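Local coordinates for helix-turn-helix transcriptional regulator (Pseudomonas aeruginosa, PDB 5XHX), which probably binds DNA as a LuxR-family transcription regulator, this chain being its N-terminal ligand-binding domain without the helix-turn-helix part, at residues 10-15 with 163-168; 26-31 with 167-172; 75-80 with 117-122; 84-89 with 108-113. All coordinates share one frame; numbering follows the deposited sequence.

Contact 1. Residues 10-15 with 163-168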
# COMPACT_ATOMS: atom_id res chain seq x y z
N GLY A 10 -6.03 -8.43 -14.54
CA GLY A 10 -6.99 -7.33 -14.57
C GLY A 10 -7.70 -7.08 -13.25
O GLY A 10 -7.50 -6.03 -12.61
N ALA A 11 -8.53 -8.04 -12.83
CA ALA A 11 -9.31 -7.87 -11.61
C ALA A 11 -8.41 -7.78 -10.38
O ALA A 11 -8.81 -7.18 -9.37
CB ALA A 11 -10.30 -9.02 -11.45
N TRP A 12 -7.22 -8.37 -10.43
CA TRP A 12 -6.33 -8.33 -9.27
C TRP A 12 -5.82 -6.92 -9.00
O TRP A 12 -5.62 -6.54 -7.84
CB TRP A 12 -5.16 -9.29 -9.49
CG TRP A 12 -4.10 -9.14 -8.43
CD1 TRP A 12 -2.82 -8.72 -8.61
CD2 TRP A 12 -4.26 -9.36 -7.03
NE1 TRP A 12 -2.15 -8.69 -7.40
CE2 TRP A 12 -3.02 -9.07 -6.42
CE3 TRP A 12 -5.33 -9.77 -6.22
CZ2 TRP A 12 -2.82 -9.19 -5.04
CZ3 TRP A 12 -5.13 -9.89 -4.86
CH2 TRP A 12 -3.88 -9.60 -4.28
N HIS A 13 -5.59 -6.13 -10.05
CA HIS A 13 -5.08 -4.78 -9.85
C HIS A 13 -6.14 -3.90 -9.19
O HIS A 13 -5.81 -3.07 -8.34
CB HIS A 13 -4.61 -4.19 -11.18
CG HIS A 13 -3.40 -4.87 -11.73
ND1 HIS A 13 -3.44 -5.69 -12.83
CD2 HIS A 13 -2.12 -4.89 -11.29
CE1 HIS A 13 -2.23 -6.17 -13.07
NE2 HIS A 13 -1.41 -5.70 -12.15
N GLU A 14 -7.41 -4.09 -9.56
CA GLU A 14 -8.48 -3.32 -8.93
C GLU A 14 -8.70 -3.76 -7.48
O GLU A 14 -8.98 -2.92 -6.62
CB GLU A 14 -9.77 -3.43 -9.74
CG GLU A 14 -9.87 -2.33 -10.80
CD GLU A 14 -11.09 -2.41 -11.70
OE1 GLU A 14 -11.85 -3.41 -11.65
OE2 GLU A 14 -11.30 -1.45 -12.48
N SER A 15 -8.56 -5.06 -7.20
CA SER A 15 -8.62 -5.52 -5.81
C SER A 15 -7.52 -4.88 -4.99
O SER A 15 -7.75 -4.38 -3.88
CB SER A 15 -8.49 -7.04 -5.74
OG SER A 15 -9.65 -7.67 -6.23
N ARG A 163 2.72 -13.08 1.52
CA ARG A 163 3.25 -12.51 2.76
C ARG A 163 4.09 -11.25 2.58
O ARG A 163 3.92 -10.32 3.39
CB ARG A 163 4.05 -13.61 3.47
CG ARG A 163 4.77 -13.19 4.76
CD ARG A 163 5.45 -14.44 5.28
NE ARG A 163 6.42 -14.15 6.31
CZ ARG A 163 7.28 -15.04 6.81
NH1 ARG A 163 7.28 -16.29 6.37
NH2 ARG A 163 8.14 -14.67 7.75
N PRO A 164 5.00 -11.13 1.59
CA PRO A 164 5.80 -9.90 1.49
C PRO A 164 4.98 -8.61 1.53
O PRO A 164 5.34 -7.68 2.27
CB PRO A 164 6.52 -10.06 0.14
CG PRO A 164 6.64 -11.52 -0.04
CD PRO A 164 5.40 -12.12 0.57
N TRP A 165 3.88 -8.54 0.79
CA TRP A 165 3.11 -7.31 0.82
C TRP A 165 2.02 -7.31 1.88
O TRP A 165 1.59 -6.23 2.30
CB TRP A 165 2.51 -6.99 -0.56
CG TRP A 165 1.61 -8.02 -1.17
CD1 TRP A 165 1.95 -8.95 -2.10
CD2 TRP A 165 0.21 -8.20 -0.91
NE1 TRP A 165 0.86 -9.72 -2.43
CE2 TRP A 165 -0.22 -9.27 -1.73
CE3 TRP A 165 -0.72 -7.56 -0.09
CZ2 TRP A 165 -1.55 -9.73 -1.73
CZ3 TRP A 165 -2.02 -8.01 -0.09
CH2 TRP A 165 -2.43 -9.08 -0.90
N VAL A 166 1.57 -8.48 2.34
CA VAL A 166 0.65 -8.49 3.48
C VAL A 166 1.31 -7.85 4.70
O VAL A 166 0.74 -6.96 5.33
CB VAL A 166 0.17 -9.92 3.80
CG1 VAL A 166 -0.62 -9.94 5.15
CG2 VAL A 166 -0.71 -10.43 2.66
N ILE A 167 2.53 -8.27 5.02
CA ILE A 167 3.13 -7.75 6.25
C ILE A 167 3.59 -6.30 6.05
O ILE A 167 3.62 -5.52 7.01
CB ILE A 167 4.28 -8.65 6.72
CG1 ILE A 167 5.46 -8.56 5.77
CG2 ILE A 167 3.80 -10.15 6.88
CD1 ILE A 167 6.63 -9.45 6.19
N ALA A 168 3.98 -5.93 4.83
CA ALA A 168 4.32 -4.53 4.56
C ALA A 168 3.10 -3.64 4.78
O ALA A 168 3.19 -2.58 5.41
CB ALA A 168 4.84 -4.38 3.13
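Trp12 and Trp165 are the two side chains that meet here, reaching out head-on from helix 11-21 and helix 153-173. The contact is made by the far corners of their six-membered rings, with Trp12 CH2 3.5 Å from Trp165 CZ2. Trp12 CZ2 follows at 3.6 Å from the same Trp165 CZ2, so Trp165 CZ2 sits against the CZ2-CH2 edge of Trp12, near the plane of that ring, and Trp165 CH2 follows 3.7 Å from Trp12 CH2. From the other side the approach is oblique: the planes are inclined at 55° and the six-membered centroids lie 5.6 Å apart, so the pair is neither a stack nor a T-shaped one. Trp12 extends its indole away from its own helix because CG is anti to the backbone N (chi1 171°). Trp165 takes the less common helical rotamer with CG between the backbone N and the carbonyl carbon (chi1 58°), which swings the ring out toward Trp12. It stands one residue after Pro164, where the helix is kinked, and Val166 CG2 rests 3.9 Å above its indole plane near the rim. Trp12 also leans on Thr35 of helix 28-36, while His13 of the second subunit brings its ring to Trp165, so the tryptophan pair borders the dimer interface. No hydrogen bond crosses between the two segments. The chemistry is dispersion between two aromatic rings that touch at a few carbons, and it implies a small apolar touch that joins the N-terminal helix to the long C-terminal helix beside the second subunit.

Contact 2. Residues 26-31 with 167-172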
# COMPACT_ATOMS: atom_id res chain seq x y z
N PRO A 26 -11.73 2.84 8.43
CA PRO A 26 -12.04 1.90 9.53
C PRO A 26 -12.14 0.46 9.10
O PRO A 26 -11.82 -0.44 9.89
CB PRO A 26 -13.39 2.41 10.05
CG PRO A 26 -13.46 3.84 9.63
CD PRO A 26 -12.72 3.93 8.33
N PHE A 27 -12.58 0.20 7.87
CA PHE A 27 -12.83 -1.14 7.37
C PHE A 27 -11.61 -1.78 6.72
O PHE A 27 -11.76 -2.76 5.98
CB PHE A 27 -13.99 -1.11 6.37
CG PHE A 27 -13.91 0.04 5.40
CD1 PHE A 27 -13.28 -0.11 4.17
CD2 PHE A 27 -14.46 1.28 5.72
CE1 PHE A 27 -13.21 0.96 3.27
CE2 PHE A 27 -14.39 2.34 4.84
CZ PHE A 27 -13.76 2.18 3.61
N PHE A 28 -10.40 -1.26 6.98
CA PHE A 28 -9.21 -1.80 6.32
C PHE A 28 -9.03 -3.30 6.60
O PHE A 28 -8.80 -4.08 5.68
CB PHE A 28 -7.96 -1.05 6.76
CG PHE A 28 -6.68 -1.77 6.42
CD1 PHE A 28 -6.17 -1.73 5.11
CD2 PHE A 28 -5.99 -2.50 7.38
CE1 PHE A 28 -5.01 -2.40 4.78
CE2 PHE A 28 -4.81 -3.19 7.05
CZ PHE A 28 -4.32 -3.13 5.75
N TRP A 29 -9.11 -3.71 7.88
CA TRP A 29 -8.85 -5.11 8.19
C TRP A 29 -9.88 -6.03 7.56
O TRP A 29 -9.55 -7.14 7.12
CB TRP A 29 -8.80 -5.32 9.71
CG TRP A 29 -7.64 -4.64 10.33
CD1 TRP A 29 -7.67 -3.51 11.07
CD2 TRP A 29 -6.26 -5.00 10.19
NE1 TRP A 29 -6.40 -3.16 11.45
CE2 TRP A 29 -5.51 -4.07 10.93
CE3 TRP A 29 -5.58 -6.05 9.56
CZ2 TRP A 29 -4.12 -4.12 11.02
CZ3 TRP A 29 -4.20 -6.12 9.66
CH2 TRP A 29 -3.48 -5.16 10.38
N ARG A 30 -11.15 -5.59 7.51
CA ARG A 30 -12.16 -6.37 6.80
C ARG A 30 -11.78 -6.56 5.33
O ARG A 30 -11.92 -7.66 4.79
CB ARG A 30 -13.54 -5.72 6.92
CG ARG A 30 -14.64 -6.57 6.24
CD ARG A 30 -16.05 -5.95 6.33
NE ARG A 30 -16.11 -4.58 5.83
CZ ARG A 30 -16.35 -4.23 4.56
NH1 ARG A 30 -16.56 -5.16 3.64
NH2 ARG A 30 -16.37 -2.95 4.22
N ILE A 31 -11.27 -5.51 4.68
CA ILE A 31 -10.92 -5.62 3.26
C ILE A 31 -9.70 -6.51 3.08
O ILE A 31 -9.62 -7.29 2.12
CB ILE A 31 -10.71 -4.23 2.63
CG1 ILE A 31 -11.98 -3.37 2.78
CG2 ILE A 31 -10.33 -4.39 1.13
CD1 ILE A 31 -13.22 -4.05 2.25
N ILE A 167 2.53 -8.27 5.02
CA ILE A 167 3.13 -7.75 6.25
C ILE A 167 3.59 -6.30 6.05
O ILE A 167 3.62 -5.52 7.01
CB ILE A 167 4.28 -8.65 6.72
CG1 ILE A 167 5.46 -8.56 5.77
CG2 ILE A 167 3.80 -10.15 6.88
CD1 ILE A 167 6.63 -9.45 6.19
N ALA A 168 3.98 -5.93 4.83
CA ALA A 168 4.32 -4.53 4.56
C ALA A 168 3.10 -3.64 4.78
O ALA A 168 3.19 -2.58 5.41
CB ALA A 168 4.84 -4.38 3.13
N LEU A 169 1.96 -4.07 4.25
CA LEU A 169 0.71 -3.34 4.44
C LEU A 169 0.34 -3.23 5.91
O LEU A 169 -0.05 -2.16 6.39
CB LEU A 169 -0.41 -4.06 3.69
CG LEU A 169 -1.18 -3.49 2.52
CD1 LEU A 169 -2.46 -4.32 2.38
CD2 LEU A 169 -1.49 -2.02 2.73
N MET A 170 0.39 -4.36 6.63
CA MET A 170 0.04 -4.35 8.05
C MET A 170 0.87 -3.33 8.82
O MET A 170 0.34 -2.54 9.60
CB MET A 170 0.22 -5.75 8.65
CG MET A 170 -0.76 -6.78 8.09
SD MET A 170 -0.40 -8.46 8.64
CE MET A 170 -0.46 -8.16 10.43
N LYS A 171 2.18 -3.33 8.58
CA LYS A 171 3.07 -2.39 9.26
C LYS A 171 2.67 -0.95 8.95
O LYS A 171 2.62 -0.10 9.85
CB LYS A 171 4.52 -2.67 8.86
CG LYS A 171 5.57 -1.79 9.54
CD LYS A 171 5.44 -1.81 11.06
CE LYS A 171 6.74 -1.39 11.75
NZ LYS A 171 7.71 -2.53 11.86
N LYS A 172 2.34 -0.66 7.69
CA LYS A 172 1.96 0.70 7.33
C LYS A 172 0.61 1.07 7.93
O LYS A 172 0.39 2.24 8.28
CB LYS A 172 1.95 0.86 5.81
CG LYS A 172 3.35 0.83 5.20
CD LYS A 172 4.22 1.91 5.82
CE LYS A 172 5.64 1.89 5.26
NZ LYS A 172 6.54 0.96 5.99
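Trp29 and Met170 bring the backbones of 26-31, helical from Phe28 on, and of helical 167-172 nearest, their CA atoms 8.9 Å apart, a separation bridged entirely by side chains. Two pairs fill it. Trp29 crosses Met170 at about a right angle and offers the outer edge of its six-membered ring: CZ3 lies 3.8 Å from Met170 CG, which sits close to the indole plane, and CH2 lies 4.1 Å from Met170 CB. Met170 presents these methylenes because CG is anti to the carbonyl carbon (chi1 -67°), and its chain then bends at the thioether. Phe28, one residue earlier, also works by its edge, with CE1 4.0 Å from Leu169 CD1 and 4.1 Å from Leu169 CD2, so both methyls of the leucine flank one ring corner. The two aromatic rings support each other as well, Phe28 CD2 standing 3.8 Å above the centre of the Trp29 indole. Leu19 of helix 11-21 packs against both Phe28 and Leu169, while Leu141 and Leu143 of strand 140-147 touch both Trp29 and Met170. The indole NE1 donates to Glu177 and thus keeps a polar partner beyond the apolar cluster. With no hydrogen bond across the segments, the contact is ring edge against aliphatic carbon, implying a buried hydrophobic joint between two helices packed beside the antiparallel sheet.

Contact 3. Residues 75-80 with 117-122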
# COMPACT_ATOMS: atom_id res chain seq x y z
N SER A 75 -14.19 -9.70 26.46
CA SER A 75 -13.57 -9.20 27.69
C SER A 75 -12.78 -10.30 28.40
O SER A 75 -11.67 -10.05 28.89
CB SER A 75 -14.65 -8.63 28.61
OG SER A 75 -14.11 -8.29 29.86
N ARG A 76 -13.32 -11.53 28.43
CA ARG A 76 -12.59 -12.63 29.04
C ARG A 76 -11.28 -12.90 28.31
O ARG A 76 -10.25 -13.19 28.93
CB ARG A 76 -13.43 -13.90 29.07
CG ARG A 76 -14.63 -13.87 30.02
CD ARG A 76 -14.98 -15.28 30.46
NE ARG A 76 -13.95 -15.79 31.36
CZ ARG A 76 -13.68 -17.07 31.57
NH1 ARG A 76 -14.37 -18.02 30.93
NH2 ARG A 76 -12.72 -17.40 32.43
N TYR A 77 -11.32 -12.87 26.98
CA TYR A 77 -10.09 -13.03 26.21
C TYR A 77 -9.08 -11.97 26.62
O TYR A 77 -7.95 -12.29 27.00
CB TYR A 77 -10.39 -12.96 24.70
CG TYR A 77 -9.16 -13.19 23.87
CD1 TYR A 77 -8.71 -14.47 23.60
CD2 TYR A 77 -8.44 -12.13 23.37
CE1 TYR A 77 -7.58 -14.69 22.85
CE2 TYR A 77 -7.29 -12.33 22.60
CZ TYR A 77 -6.87 -13.61 22.35
OH TYR A 77 -5.73 -13.83 21.61
N ILE A 78 -9.50 -10.71 26.60
CA ILE A 78 -8.58 -9.60 26.86
C ILE A 78 -8.01 -9.65 28.28
O ILE A 78 -6.83 -9.34 28.49
CB ILE A 78 -9.30 -8.27 26.57
CG1 ILE A 78 -9.55 -8.15 25.05
CG2 ILE A 78 -8.50 -7.08 27.08
CD1 ILE A 78 -10.33 -6.89 24.68
N THR A 79 -8.82 -10.05 29.27
CA THR A 79 -8.36 -9.98 30.66
C THR A 79 -7.72 -11.27 31.14
O THR A 79 -7.37 -11.37 32.32
CB THR A 79 -9.50 -9.60 31.62
OG1 THR A 79 -10.50 -10.63 31.59
CG2 THR A 79 -10.12 -8.28 31.23
N GLY A 80 -7.53 -12.26 30.27
CA GLY A 80 -6.81 -13.43 30.74
C GLY A 80 -6.76 -14.65 29.85
O GLY A 80 -5.74 -15.33 29.79
N ASN A 117 -12.30 -24.33 24.72
CA ASN A 117 -13.71 -24.71 24.78
C ASN A 117 -14.65 -23.52 24.82
O ASN A 117 -15.86 -23.70 24.63
CB ASN A 117 -13.96 -25.59 26.00
CG ASN A 117 -13.30 -26.93 25.86
OD1 ASN A 117 -13.80 -27.81 25.16
ND2 ASN A 117 -12.15 -27.09 26.51
N THR A 118 -14.13 -22.33 25.04
CA THR A 118 -14.99 -21.16 25.12
C THR A 118 -14.73 -20.24 23.93
O THR A 118 -15.49 -20.25 22.96
CB THR A 118 -14.78 -20.46 26.47
OG1 THR A 118 -13.41 -20.08 26.62
CG2 THR A 118 -15.13 -21.43 27.62
N TYR A 119 -13.62 -19.50 23.97
CA TYR A 119 -13.37 -18.49 22.95
C TYR A 119 -13.08 -19.13 21.59
O TYR A 119 -13.70 -18.77 20.59
CB TYR A 119 -12.22 -17.59 23.41
CG TYR A 119 -11.92 -16.46 22.46
CD1 TYR A 119 -12.41 -15.18 22.69
CD2 TYR A 119 -11.17 -16.69 21.31
CE1 TYR A 119 -12.13 -14.14 21.80
CE2 TYR A 119 -10.90 -15.68 20.42
CZ TYR A 119 -11.39 -14.41 20.66
OH TYR A 119 -11.11 -13.40 19.75
N PHE A 120 -12.14 -20.08 21.55
CA PHE A 120 -11.71 -20.70 20.29
C PHE A 120 -12.89 -21.34 19.56
O PHE A 120 -13.13 -21.07 18.38
CB PHE A 120 -10.63 -21.75 20.56
CG PHE A 120 -10.02 -22.32 19.31
CD1 PHE A 120 -10.54 -23.47 18.73
CD2 PHE A 120 -8.92 -21.71 18.72
CE1 PHE A 120 -9.98 -24.00 17.58
CE2 PHE A 120 -8.35 -22.23 17.57
CZ PHE A 120 -8.88 -23.37 17.00
N ALA A 121 -13.60 -22.24 20.26
CA ALA A 121 -14.72 -22.94 19.64
C ALA A 121 -15.73 -21.97 19.04
O ALA A 121 -16.30 -22.25 17.98
CB ALA A 121 -15.41 -23.84 20.67
N HIS A 122 -15.91 -20.80 19.65
CA HIS A 122 -16.87 -19.86 19.10
C HIS A 122 -16.29 -18.99 17.98
O HIS A 122 -16.89 -18.87 16.91
CB HIS A 122 -17.43 -18.96 20.21
CG HIS A 122 -18.50 -18.03 19.74
ND1 HIS A 122 -18.22 -16.79 19.21
CD2 HIS A 122 -19.84 -18.17 19.70
CE1 HIS A 122 -19.35 -16.19 18.87
NE2 HIS A 122 -20.35 -17.01 19.16
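Tyr77 and Tyr119 form an offset face-to-face stack between helix 72-81 and helix 114-123 of the alpha-beta-alpha sandwich found in ligand-binding domains of LuxR-type regulators. The centroids are 4.5 Å apart and the planes inclined at 28°, so the rings overlap without being strictly parallel. Both side chains set CG anti to the backbone N (chi1 -177° in each), which turns the two rings toward each other between the helices, whose CA atoms at these residues are 7.2 Å apart. Apolar contact extends the stack toward the Tyr77 backbone, with Tyr77 CB 3.6 Å from Tyr119 CE1. The pair belongs to a wider, largely aromatic cluster: Tyr119 also stacks on Tyr123 and its ring meets that of Tyr115, while Tyr77 packs on Leu48 and Phe50 of strand 44-50. Polar interactions lie around the stack and not within it. The Tyr77 hydroxyl is hydrogen-bonded to Asp85 OD2, and Arg76 NH1 makes a salt bridge with Glu114, a second tie between the two helices. The offset is plain in the ring atoms: Tyr77 CD1 stands 3.7 Å above the centre of Tyr119, whereas Tyr119 CZ falls toward the rim of Tyr77.

Contact 4. Residues 84-89 with 108-113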
# COMPACT_ATOMS: atom_id res chain seq x y z
N GLN A 84 -3.73 -18.31 27.24
CA GLN A 84 -3.78 -19.69 26.76
C GLN A 84 -3.88 -19.77 25.24
O GLN A 84 -4.00 -20.87 24.69
CB GLN A 84 -4.98 -20.42 27.39
CG GLN A 84 -5.00 -20.39 28.96
CD GLN A 84 -6.41 -20.57 29.54
OE1 GLN A 84 -7.28 -21.22 28.93
NE2 GLN A 84 -6.64 -20.02 30.73
N ASP A 85 -3.88 -18.63 24.56
CA ASP A 85 -3.98 -18.64 23.11
C ASP A 85 -2.61 -19.00 22.55
O ASP A 85 -1.65 -18.24 22.74
CB ASP A 85 -4.44 -17.28 22.60
CG ASP A 85 -4.60 -17.22 21.07
OD1 ASP A 85 -4.15 -18.15 20.37
OD2 ASP A 85 -5.15 -16.21 20.58
N PRO A 86 -2.48 -20.15 21.88
CA PRO A 86 -1.17 -20.51 21.30
C PRO A 86 -0.58 -19.42 20.41
O PRO A 86 0.65 -19.30 20.31
CB PRO A 86 -1.46 -21.81 20.52
CG PRO A 86 -2.95 -21.89 20.39
CD PRO A 86 -3.53 -21.12 21.56
N PHE A 87 -1.42 -18.58 19.81
CA PHE A 87 -0.90 -17.52 18.96
C PHE A 87 -0.33 -16.36 19.77
O PHE A 87 0.58 -15.66 19.29
CB PHE A 87 -1.98 -17.04 17.99
CG PHE A 87 -2.24 -18.02 16.88
CD1 PHE A 87 -1.41 -18.03 15.76
CD2 PHE A 87 -3.26 -18.96 16.97
CE1 PHE A 87 -1.63 -18.95 14.73
CE2 PHE A 87 -3.47 -19.90 15.93
CZ PHE A 87 -2.65 -19.87 14.81
N TYR A 88 -0.83 -16.14 20.99
CA TYR A 88 -0.15 -15.17 21.86
C TYR A 88 1.21 -15.70 22.29
O TYR A 88 2.20 -14.98 22.27
CB TYR A 88 -0.99 -14.85 23.09
CG TYR A 88 -0.13 -14.24 24.19
CD1 TYR A 88 0.32 -12.92 24.08
CD2 TYR A 88 0.26 -14.98 25.29
CE1 TYR A 88 1.11 -12.35 25.07
CE2 TYR A 88 1.07 -14.40 26.31
CZ TYR A 88 1.49 -13.09 26.17
OH TYR A 88 2.28 -12.48 27.12
N GLN A 89 1.27 -16.97 22.68
CA GLN A 89 2.52 -17.53 23.18
C GLN A 89 3.61 -17.52 22.10
O GLN A 89 4.78 -17.24 22.39
CB GLN A 89 2.29 -18.94 23.72
CG GLN A 89 1.45 -18.99 25.03
CD GLN A 89 2.13 -18.32 26.26
OE1 GLN A 89 3.35 -18.11 26.28
NE2 GLN A 89 1.33 -18.01 27.29
N GLU A 108 0.37 -29.89 23.79
CA GLU A 108 -0.46 -31.09 23.75
C GLU A 108 -1.74 -30.93 24.56
O GLU A 108 -2.78 -31.47 24.17
CB GLU A 108 0.35 -32.30 24.24
CG GLU A 108 1.30 -32.86 23.19
CD GLU A 108 0.63 -33.85 22.25
OE1 GLU A 108 1.35 -34.63 21.58
OE2 GLU A 108 -0.63 -33.86 22.19
N ASP A 109 -1.70 -30.17 25.66
CA ASP A 109 -2.88 -29.88 26.46
C ASP A 109 -3.67 -28.68 25.95
O ASP A 109 -4.45 -28.09 26.71
CB ASP A 109 -2.48 -29.66 27.93
CG ASP A 109 -1.70 -28.37 28.14
OD1 ASP A 109 -1.63 -27.91 29.30
OD2 ASP A 109 -1.17 -27.81 27.16
N PHE A 110 -3.48 -28.30 24.68
CA PHE A 110 -4.25 -27.19 24.11
C PHE A 110 -5.74 -27.45 24.22
O PHE A 110 -6.51 -26.60 24.67
CB PHE A 110 -3.84 -26.95 22.65
CG PHE A 110 -4.75 -25.99 21.91
CD1 PHE A 110 -4.93 -24.69 22.37
CD2 PHE A 110 -5.40 -26.38 20.76
CE1 PHE A 110 -5.76 -23.80 21.69
CE2 PHE A 110 -6.23 -25.51 20.07
CZ PHE A 110 -6.41 -24.21 20.54
N GLU A 111 -6.17 -28.66 23.84
CA GLU A 111 -7.59 -28.98 23.79
C GLU A 111 -8.23 -29.07 25.18
O GLU A 111 -9.45 -29.17 25.28
CB GLU A 111 -7.79 -30.28 23.03
CG GLU A 111 -7.07 -30.31 21.69
CD GLU A 111 -7.99 -30.64 20.53
OE1 GLU A 111 -9.19 -30.92 20.77
OE2 GLU A 111 -7.51 -30.61 19.38
N THR A 112 -7.44 -29.03 26.25
CA THR A 112 -7.98 -29.08 27.59
C THR A 112 -8.10 -27.71 28.24
O THR A 112 -8.56 -27.61 29.37
CB THR A 112 -7.13 -30.00 28.48
OG1 THR A 112 -5.93 -29.31 28.87
CG2 THR A 112 -6.77 -31.27 27.72
N THR A 113 -7.70 -26.64 27.54
CA THR A 113 -7.75 -25.31 28.13
C THR A 113 -9.16 -24.75 28.06
O THR A 113 -9.96 -25.11 27.19
CB THR A 113 -6.78 -24.35 27.41
OG1 THR A 113 -7.22 -24.16 26.06
CG2 THR A 113 -5.36 -24.91 27.41
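Gln84 and Thr113 run alongside each other, pointing opposite ways, and the amide oxygen OE1 of Gln84 comes to rest 3.5 Å from Thr113 CB. The polar partner of that oxygen is the backbone N of Tyr115, in the first turn of helix 114-123, from which it accepts a hydrogen bond. Thr113 is the N-cap of the same helix. With OG1 placed between its backbone N and carbonyl carbon (chi1 65°), its hydroxyl donates to Phe110 O at 2.9 Å, in the carbonyl plane, and accepts from Tyr116 N. Phe110 O also takes Thr113 N, so two bonds grip it. Phe110 supplies the apolar half of the contact. Pro86 comes obliquely to the Phe110 ring, whose CE1 lies 3.5 Å from Pro86 CD and 3.6 Å from Pro86 CG. Just before Pro86, Asp85 caps helix 86-92, OD1 accepting from Phe87 N at 2.8 Å from above the carboxylate plane. The contact thus gathers the starts of helices 86-92 and 114-123, with Leu102 and Ile105 of helix 102-105 against Pro86, Tyr116 and Phe120 edge-to-face with Phe110, and Phe87 reaching strand 127-134.

In the fold
Contacts 1 and 2 share helix 153-173 and the residues Ile167 and Ala168; they hold the successive helices 11-21 and 28-36 against it, with centres 11 Å apart, and both touch the second subunit. Contact 2 is buried, whereas contact 1 is smaller and only partly buried. Contacts 3 and 4 lie on the other side of the chain's centre, their centres also 11 Å apart, and no other chain of the assembly touches them. They touch directly, through a tyrosine-aspartate bond and a phenylalanine pair. Contact 3 is a buried aromatic stack; contact 4, partly buried, combines apolar packing with helix caps, while contact 1 is an oblique touch of two indoles and contact 2 sets ring edges against aliphatic carbons.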